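Local coordinates for protein rhizobiales Sp. Pch2 (Marine metagenome, PDB 6PB3) that probably acts as an AAA+ ATPase of the Trip13/Pch2 kind, remodelling HORMA domain proteins and so regulating cGAS-like enzymes in bacteriophage immunity, at residues S40-V45 and K68-R73; A130-T135 and D188-G193; N181-G186 and A197-C202. All coordinates share one frame; numbering follows the deposited sequence.

Read from the N terminus, contact 1 comes first: it brings 68-73 back against helix 33-47 and closes a loop that includes helix 49-59. It is complete before the other two begin. Contact 2 opens at 130-135, contact 3 opens at 181-186, contact 2 closes at 188-193 and contact 3 at 197-202, so their segments cross, and both draw on helix 179-192. Their centres lie about 8 Å apart, and Phe132 CE2 comes within 3.4 Å of Phe183 CD1. Contact 1 stands across the sheet, where Leu43 CD2 packs 3.7 Å from Ala198 CB. Contact 3 fastens helix 179-192 to strand 197-203, contact 2 joins it to helix 124-141 on the same face, and contact 1 pairs two helices on the other side.

Contact 1: S40-V45 and K68-R73; sequences SKMLAV and KNVIRR
Met42 and Val45 meet Val70 without any ring, amide or other flat group between them, so there are no faces or edges to tell apart and the closest approaches are all between methyl groups. Val70 CG1 is the shared target. It sits 4.2 Å from Met42 CE, the selenomethionine methyl, and 4.4 Å from Val45 CG1. Those last two methyls are themselves neighbours on helix 33-47, with Met42 CE 3.6 Å from Val45 CG1, and the three carbons form a loose triangle. The side chain of Met42 leaves its helix with CG anti to the backbone N (chi1 -174°), then bends at chi2 (60°), which carries SE and CE along the helix to lie beside Val45 and in front of Val70. Leu52 of helix 49-59 packs on both valines. From a second subunit, Leu281 covers Met42 and Tyr284 covers Val45, placing the cluster at a subunit boundary. No hydrogen bond or charge pair joins 40-45 to 68-73. The short helix 68-71 is therefore held here through burial of apolar surface and dispersion, an interaction that favours close fit but imposes little directionality.

Contact 2: A130-T135 and D188-G193; sequences AAFEHT and DRLGNG
Phe132 and Leu190 are the nearest backbone pair of two helices that run in nearly the same direction, their short axes 10.8 Å apart at closest approach and 16° from parallel. The gap is bridged in two layers, one apolar and turned inward, the other charged and turned to solvent. In the inner layer Leu190 puts its CD1 methyl at the edge of the Phe132 ring, in the ring plane, with CE1 at 3.9 Å and CD1 of the ring at 4.1 Å. The leucine thus abuts the rim rather than lying over a face, and the two side chains cross at about a right angle. Its other branch, CD2, looks toward Thr135 CG2 at 4.4 Å. Thr135 can offer a methyl here because its hydroxyl is turned back on its own helix: OG1 donates to Ala131 O at 2.6 Å, above the carbonyl plane, while Thr135 N reaches the same oxygen from the opposite face. The outer layer is a salt bridge. Arg189 extends its chain across, and Glu133, starting away from the partner helix, bends at chi2 (60°) to return. A single carboxylate oxygen, OE1, lies at the guanidinium edge, taking a weak bond from NH1 at 2.7 Å; the modelled approach of NH2 is too short to be taken literally. The two planar groups are turned 32° apart, and both residues touch a crystal neighbour, so the detail may depend partly on packing. Beneath the apolar layer lies the sheet: Leu190 rests on Ala197 and Val199 of strand 197-203, Thr135 on Val153 of strand 151-157 and Leu109 of strand 105-111, so helices 124-141 and 179-192 pack side by side on one face of the AAA+ core.

Contact 3: N181-G186 and A197-C202; sequences NAFIRG and AAVIMC
Phe183 points its ring at the strand because CG stands anti to the backbone N (chi1 -171°), while Met201 holds CG between its backbone N and carbonyl carbon (chi1 68°) and then bends at chi3, presenting selenium rather than its terminal methyl to the aromatic. SE lies 4.0 Å from CE2 and 4.1 Å from CZ of Phe183. Its 5.0 Å separation from the ring centroid, 56° off the normal, makes this an oblique Met-aromatic contact. Val199 adds CG1 at 4.1 Å from Phe183 CZ, also at a slant to the ring. One corner of the phenylalanine therefore reaches two strand residues whose side chains leave the sheet on the same side, while Ile200 between them points away. Val213 of helix 211-214 touches both Phe183 and Met201, adding to the same apolar cluster. No hydrogen bond links the segments; strand 197-203 is instead bonded through its backbone to strands 151-157 and 76-81. With helix 179-192 connecting strand 151-157 to its parallel neighbour 197-203, this is the packed core of a beta-alpha-beta crossover, set in the five-stranded parallel order 5-1-4-3-2 characteristic of the AAA+ nucleotide-binding fold.

Contact 1: S40-V45 and K68-R73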
loop_
_atom_site.group_PDB
_atom_site.type_symbol
_atom_site.label_atom_id
_atom_site.label_comp_id
_atom_site.label_asym_id
_atom_site.label_seq_id
_atom_site.Cartn_x
_atom_site.Cartn_y
_atom_site.Cartn_z
ATOM N N SER A 40 -25.486 17.558 22.206
ATOM C CA SER A 40 -26.111 17.996 23.449
ATOM C C SER A 40 -27.380 17.199 23.735
ATOM O O SER A 40 -27.637 16.797 24.878
ATOM C CB SER A 40 -26.413 19.511 23.387
ATOM O OG SER A 40 -27.453 19.845 24.274
ATOM N N LYS A 41 -28.212 16.995 22.717
ATOM C CA LYS A 41 -29.483 16.329 22.970
ATOM C C LYS A 41 -29.287 14.838 23.260
ATOM O O LYS A 41 -30.003 14.267 24.093
ATOM C CB LYS A 41 -30.420 16.551 21.786
ATOM C CG LYS A 41 -30.901 18.011 21.616
ATOM C CD LYS A 41 -31.575 18.187 20.255
ATOM C CE LYS A 41 -32.370 19.503 20.150
ATOM N NZ LYS A 41 -33.076 19.544 18.829
HETATM N N MSE A 42 -28.329 14.190 22.591
HETATM C CA MSE A 42 -28.086 12.753 22.813
HETATM C C MSE A 42 -27.602 12.506 24.239
HETATM O O MSE A 42 -28.056 11.575 24.923
HETATM C CB MSE A 42 -27.064 12.199 21.808
HETATM C CG MSE A 42 -26.864 10.680 21.873
HETATM SE SE MSE A 42 -28.504 9.634 21.534
HETATM C CE MSE A 42 -28.990 9.175 23.270
ATOM N N LEU A 43 -26.670 13.356 24.675
ATOM C CA LEU A 43 -26.209 13.317 26.057
ATOM C C LEU A 43 -27.369 13.503 27.033
ATOM O O LEU A 43 -27.456 12.798 28.047
ATOM C CB LEU A 43 -25.130 14.386 26.275
ATOM C CG LEU A 43 -23.708 14.160 25.727
ATOM C CD1 LEU A 43 -22.927 15.478 25.637
ATOM C CD2 LEU A 43 -22.927 13.133 26.594
ATOM N N ALA A 44 -28.273 14.447 26.753
ATOM C CA ALA A 44 -29.410 14.641 27.653
ATOM C C ALA A 44 -30.264 13.377 27.728
ATOM O O ALA A 44 -30.720 12.972 28.807
ATOM C CB ALA A 44 -30.250 15.838 27.188
ATOM N N VAL A 45 -30.487 12.738 26.581
ATOM C CA VAL A 45 -31.258 11.505 26.548
ATOM C C VAL A 45 -30.558 10.399 27.331
ATOM O O VAL A 45 -31.201 9.641 28.068
ATOM C CB VAL A 45 -31.496 11.106 25.083
ATOM C CG1 VAL A 45 -32.129 9.726 24.991
ATOM C CG2 VAL A 45 -32.344 12.176 24.398
ATOM N N LYS A 68 -37.646 3.200 21.011
ATOM C CA LYS A 68 -37.196 1.956 21.624
ATOM C C LYS A 68 -35.743 1.673 21.281
ATOM O O LYS A 68 -34.976 1.202 22.129
ATOM C CB LYS A 68 -38.087 0.790 21.181
ATOM N N ASN A 69 -35.341 1.972 20.044
ATOM C CA ASN A 69 -33.946 1.781 19.671
ATOM C C ASN A 69 -33.041 2.805 20.350
ATOM O O ASN A 69 -31.958 2.449 20.826
ATOM C CB ASN A 69 -33.788 1.825 18.148
ATOM C CG ASN A 69 -34.529 2.988 17.505
ATOM O OD1 ASN A 69 -34.667 4.059 18.096
ATOM N ND2 ASN A 69 -35.011 2.779 16.284
ATOM N N VAL A 70 -33.473 4.069 20.437
ATOM C CA VAL A 70 -32.572 5.131 20.894
ATOM C C VAL A 70 -32.261 4.990 22.379
ATOM O O VAL A 70 -31.141 5.265 22.822
ATOM C CB VAL A 70 -33.169 6.517 20.586
ATOM C CG1 VAL A 70 -32.309 7.605 21.186
ATOM C CG2 VAL A 70 -33.297 6.722 19.110
ATOM N N ILE A 71 -33.238 4.568 23.174
ATOM C CA ILE A 71 -33.078 4.634 24.622
ATOM C C ILE A 71 -32.140 3.541 25.109
ATOM O O ILE A 71 -31.241 3.782 25.923
ATOM C CB ILE A 71 -34.450 4.548 25.308
ATOM C CG1 ILE A 71 -35.152 5.898 25.226
ATOM C CG2 ILE A 71 -34.304 4.104 26.752
ATOM C CD1 ILE A 71 -36.453 5.933 25.979
ATOM N N ARG A 72 -32.321 2.326 24.607
ATOM C CA ARG A 72 -31.615 1.168 25.145
ATOM C C ARG A 72 -30.136 1.117 24.756
ATOM O O ARG A 72 -29.457 0.147 25.114
ATOM C CB ARG A 72 -32.320 -0.115 24.692
ATOM N N ARG A 73 -29.615 2.123 24.056
ATOM C CA ARG A 73 -28.240 2.062 23.584
ATOM C C ARG A 73 -27.258 2.261 24.736
ATOM O O ARG A 73 -27.499 3.076 25.628
ATOM C CB ARG A 73 -27.979 3.138 22.540
ATOM C CG ARG A 73 -28.946 3.187 21.399
ATOM C CD ARG A 73 -28.976 1.864 20.630
ATOM N NE ARG A 73 -27.672 1.226 20.431
ATOM C CZ ARG A 73 -26.766 1.619 19.540
ATOM N NH1 ARG A 73 -26.996 2.684 18.776
ATOM N NH2 ARG A 73 -25.625 0.946 19.420
#

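Contact 2: A130-T135 and D188-G193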
loop_
_atom_site.group_PDB
_atom_site.type_symbol
_atom_site.label_atom_id
_atom_site.label_comp_id
_atom_site.label_asym_id
_atom_site.label_seq_id
_atom_site.Cartn_x
_atom_site.Cartn_y
_atom_site.Cartn_z
ATOM N N ALA A 130 -10.054 2.173 36.381
ATOM C CA ALA A 130 -10.166 3.166 37.444
ATOM C C ALA A 130 -11.120 4.277 37.044
ATOM O O ALA A 130 -12.029 4.628 37.801
ATOM C CB ALA A 130 -8.791 3.736 37.786
ATOM N N ALA A 131 -10.942 4.823 35.838
ATOM C CA ALA A 131 -11.813 5.891 35.364
ATOM C C ALA A 131 -13.275 5.467 35.405
ATOM O O ALA A 131 -14.144 6.228 35.848
ATOM C CB ALA A 131 -11.410 6.300 33.947
ATOM N N PHE A 132 -13.565 4.239 34.962
ATOM C CA PHE A 132 -14.951 3.789 34.954
ATOM C C PHE A 132 -15.455 3.529 36.364
ATOM O O PHE A 132 -16.615 3.822 36.673
ATOM C CB PHE A 132 -15.109 2.543 34.090
ATOM C CG PHE A 132 -15.338 2.853 32.646
ATOM C CD1 PHE A 132 -16.537 3.403 32.230
ATOM C CD2 PHE A 132 -14.350 2.624 31.710
ATOM C CE1 PHE A 132 -16.754 3.683 30.902
ATOM C CE2 PHE A 132 -14.558 2.914 30.383
ATOM C CZ PHE A 132 -15.755 3.444 29.978
ATOM N N GLU A 133 -14.603 2.993 37.237
ATOM C CA GLU A 133 -15.025 2.789 38.615
ATOM C C GLU A 133 -15.346 4.119 39.291
ATOM O O GLU A 133 -16.359 4.248 39.989
ATOM C CB GLU A 133 -13.951 2.045 39.398
ATOM C CG GLU A 133 -14.372 1.782 40.838
ATOM C CD GLU A 133 -15.632 0.942 40.928
ATOM O OE1 GLU A 133 -15.840 0.081 40.048
ATOM O OE2 GLU A 133 -16.415 1.138 41.878
ATOM N N HIS A 134 -14.486 5.119 39.095
ATOM C CA HIS A 134 -14.761 6.441 39.644
ATOM C C HIS A 134 -16.048 7.009 39.062
ATOM O O HIS A 134 -16.893 7.536 39.797
ATOM C CB HIS A 134 -13.580 7.374 39.371
ATOM C CG HIS A 134 -13.711 8.728 40.001
ATOM N ND1 HIS A 134 -13.890 9.877 39.261
ATOM C CD2 HIS A 134 -13.679 9.119 41.299
ATOM C CE1 HIS A 134 -13.965 10.917 40.073
ATOM N NE2 HIS A 134 -13.840 10.484 41.315
ATOM N N THR A 135 -16.226 6.883 37.746
ATOM C CA THR A 135 -17.419 7.422 37.105
ATOM C C THR A 135 -18.684 6.797 37.681
ATOM O O THR A 135 -19.656 7.506 37.974
ATOM C CB THR A 135 -17.341 7.197 35.600
ATOM O OG1 THR A 135 -16.115 7.744 35.104
ATOM C CG2 THR A 135 -18.505 7.867 34.899
ATOM N N ASP A 188 -20.601 -1.046 29.171
ATOM C CA ASP A 188 -21.725 -1.919 29.495
ATOM C C ASP A 188 -22.211 -1.674 30.914
ATOM O O ASP A 188 -23.420 -1.650 31.175
ATOM C CB ASP A 188 -21.312 -3.379 29.325
ATOM C CG ASP A 188 -21.102 -3.750 27.891
ATOM O OD1 ASP A 188 -21.456 -2.933 27.016
ATOM O OD2 ASP A 188 -20.583 -4.852 27.634
ATOM N N ARG A 189 -21.275 -1.484 31.843
ATOM C CA ARG A 189 -21.638 -1.260 33.236
ATOM C C ARG A 189 -22.440 0.030 33.392
ATOM O O ARG A 189 -23.423 0.074 34.142
ATOM C CB ARG A 189 -20.363 -1.240 34.075
ATOM C CG ARG A 189 -20.549 -1.306 35.562
ATOM C CD ARG A 189 -19.183 -1.452 36.199
ATOM N NE ARG A 189 -19.168 -1.071 37.605
ATOM C CZ ARG A 189 -18.062 -0.766 38.274
ATOM N NH1 ARG A 189 -16.882 -0.792 37.663
ATOM N NH2 ARG A 189 -18.137 -0.421 39.550
ATOM N N LEU A 190 -22.051 1.087 32.671
ATOM C CA LEU A 190 -22.828 2.322 32.694
ATOM C C LEU A 190 -24.201 2.111 32.068
ATOM O O LEU A 190 -25.190 2.721 32.498
ATOM C CB LEU A 190 -22.080 3.438 31.961
ATOM C CG LEU A 190 -20.775 3.949 32.574
ATOM C CD1 LEU A 190 -20.232 5.155 31.801
ATOM C CD2 LEU A 190 -20.974 4.295 34.033
ATOM N N GLY A 191 -24.275 1.266 31.032
ATOM C CA GLY A 191 -25.544 1.044 30.362
ATOM C C GLY A 191 -26.480 0.161 31.161
ATOM O O GLY A 191 -27.685 0.426 31.229
ATOM N N ASN A 192 -25.932 -0.871 31.811
ATOM C CA ASN A 192 -26.745 -1.756 32.638
ATOM C C ASN A 192 -27.481 -0.978 33.723
ATOM O O ASN A 192 -28.680 -1.187 33.944
ATOM C CB ASN A 192 -25.866 -2.847 33.255
ATOM C CG ASN A 192 -25.684 -4.045 32.338
ATOM O OD1 ASN A 192 -26.496 -4.290 31.441
ATOM N ND2 ASN A 192 -24.617 -4.805 32.568
ATOM N N GLY A 193 -26.800 -0.045 34.373
ATOM C CA GLY A 193 -27.438 0.727 35.414
ATOM C C GLY A 193 -28.237 1.887 34.863
ATOM O O GLY A 193 -28.165 2.246 33.688
#

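Contact 3: N181-G186 and A197-C202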
loop_
_atom_site.group_PDB
_atom_site.type_symbol
_atom_site.label_atom_id
_atom_site.label_comp_id
_atom_site.label_asym_id
_atom_site.label_seq_id
_atom_site.Cartn_x
_atom_site.Cartn_y
_atom_site.Cartn_z
ATOM N N ASN A 181 -10.964 -4.174 26.264
ATOM C CA ASN A 181 -11.913 -4.943 27.062
ATOM C C ASN A 181 -12.326 -4.185 28.317
ATOM O O ASN A 181 -13.504 -4.190 28.693
ATOM C CB ASN A 181 -11.324 -6.302 27.421
ATOM C CG ASN A 181 -12.129 -7.437 26.838
ATOM O OD1 ASN A 181 -12.022 -7.739 25.651
ATOM N ND2 ASN A 181 -12.966 -8.056 27.664
ATOM N N ALA A 182 -11.370 -3.523 28.974
ATOM C CA ALA A 182 -11.703 -2.689 30.126
ATOM C C ALA A 182 -12.689 -1.591 29.749
ATOM O O ALA A 182 -13.577 -1.243 30.535
ATOM C CB ALA A 182 -10.432 -2.082 30.719
ATOM N N PHE A 183 -12.539 -1.030 28.551
ATOM C CA PHE A 183 -13.416 0.042 28.101
ATOM C C PHE A 183 -14.817 -0.481 27.816
ATOM O O PHE A 183 -15.815 0.131 28.217
ATOM C CB PHE A 183 -12.809 0.680 26.857
ATOM C CG PHE A 183 -13.495 1.928 26.418
ATOM C CD1 PHE A 183 -13.428 3.079 27.186
ATOM C CD2 PHE A 183 -14.206 1.958 25.229
ATOM C CE1 PHE A 183 -14.057 4.240 26.777
ATOM C CE2 PHE A 183 -14.838 3.110 24.813
ATOM C CZ PHE A 183 -14.770 4.252 25.594
ATOM N N ILE A 184 -14.898 -1.621 27.129
ATOM C CA ILE A 184 -16.178 -2.258 26.825
ATOM C C ILE A 184 -16.922 -2.600 28.107
ATOM O O ILE A 184 -18.117 -2.317 28.251
ATOM C CB ILE A 184 -15.942 -3.524 25.985
ATOM C CG1 ILE A 184 -15.554 -3.169 24.556
ATOM C CG2 ILE A 184 -17.133 -4.446 26.043
ATOM C CD1 ILE A 184 -14.802 -4.306 23.919
ATOM N N ARG A 185 -16.234 -3.262 29.037
ATOM C CA ARG A 185 -16.845 -3.579 30.322
ATOM C C ARG A 185 -17.333 -2.318 31.025
ATOM O O ARG A 185 -18.402 -2.322 31.646
ATOM C CB ARG A 185 -15.849 -4.343 31.193
ATOM C CG ARG A 185 -15.504 -5.720 30.639
ATOM C CD ARG A 185 -14.389 -6.394 31.415
ATOM N NE ARG A 185 -14.005 -7.658 30.793
ATOM C CZ ARG A 185 -13.131 -8.516 31.313
ATOM N NH1 ARG A 185 -12.542 -8.245 32.472
ATOM N NH2 ARG A 185 -12.845 -9.648 30.676
ATOM N N GLY A 186 -16.579 -1.222 30.919
ATOM C CA GLY A 186 -17.005 0.016 31.558
ATOM C C GLY A 186 -18.272 0.572 30.941
ATOM O O GLY A 186 -19.201 0.973 31.652
ATOM N N ALA A 197 -24.779 8.875 33.613
ATOM C CA ALA A 197 -23.400 8.965 33.143
ATOM C C ALA A 197 -23.335 8.616 31.659
ATOM O O ALA A 197 -24.079 7.746 31.188
ATOM C CB ALA A 197 -22.485 8.032 33.945
ATOM N N ALA A 198 -22.439 9.295 30.935
ATOM C CA ALA A 198 -22.215 9.068 29.507
ATOM C C ALA A 198 -20.733 9.209 29.177
ATOM O O ALA A 198 -19.964 9.826 29.919
ATOM C CB ALA A 198 -23.012 10.052 28.645
ATOM N N VAL A 199 -20.347 8.653 28.027
ATOM C CA VAL A 199 -18.968 8.679 27.560
ATOM C C VAL A 199 -18.934 9.351 26.198
ATOM O O VAL A 199 -19.729 9.013 25.315
ATOM C CB VAL A 199 -18.349 7.267 27.463
ATOM C CG1 VAL A 199 -16.840 7.371 27.154
ATOM C CG2 VAL A 199 -18.604 6.459 28.723
ATOM N N ILE A 200 -18.011 10.289 26.029
ATOM C CA ILE A 200 -17.725 10.894 24.739
ATOM C C ILE A 200 -16.343 10.439 24.325
ATOM O O ILE A 200 -15.374 10.574 25.088
ATOM C CB ILE A 200 -17.775 12.432 24.788
ATOM C CG1 ILE A 200 -19.157 12.913 25.233
ATOM C CG2 ILE A 200 -17.348 13.012 23.420
ATOM C CD1 ILE A 200 -19.236 14.404 25.531
HETATM N N MSE A 201 -16.230 9.937 23.117
HETATM C CA MSE A 201 -14.881 9.701 22.659
HETATM C C MSE A 201 -14.664 10.247 21.268
HETATM O O MSE A 201 -15.531 10.173 20.401
HETATM C CB MSE A 201 -14.556 8.227 22.745
HETATM C CG MSE A 201 -15.288 7.340 21.820
HETATM SE SE MSE A 201 -14.156 5.776 21.845
HETATM C CE MSE A 201 -12.569 6.633 21.206
ATOM N N CYS A 202 -13.483 10.813 21.067
ATOM C CA CYS A 202 -13.116 11.448 19.815
ATOM C C CYS A 202 -12.107 10.572 19.095
ATOM O O CYS A 202 -11.221 9.986 19.725
ATOM C CB CYS A 202 -12.523 12.860 20.054
ATOM S SG CYS A 202 -13.638 13.955 20.965
#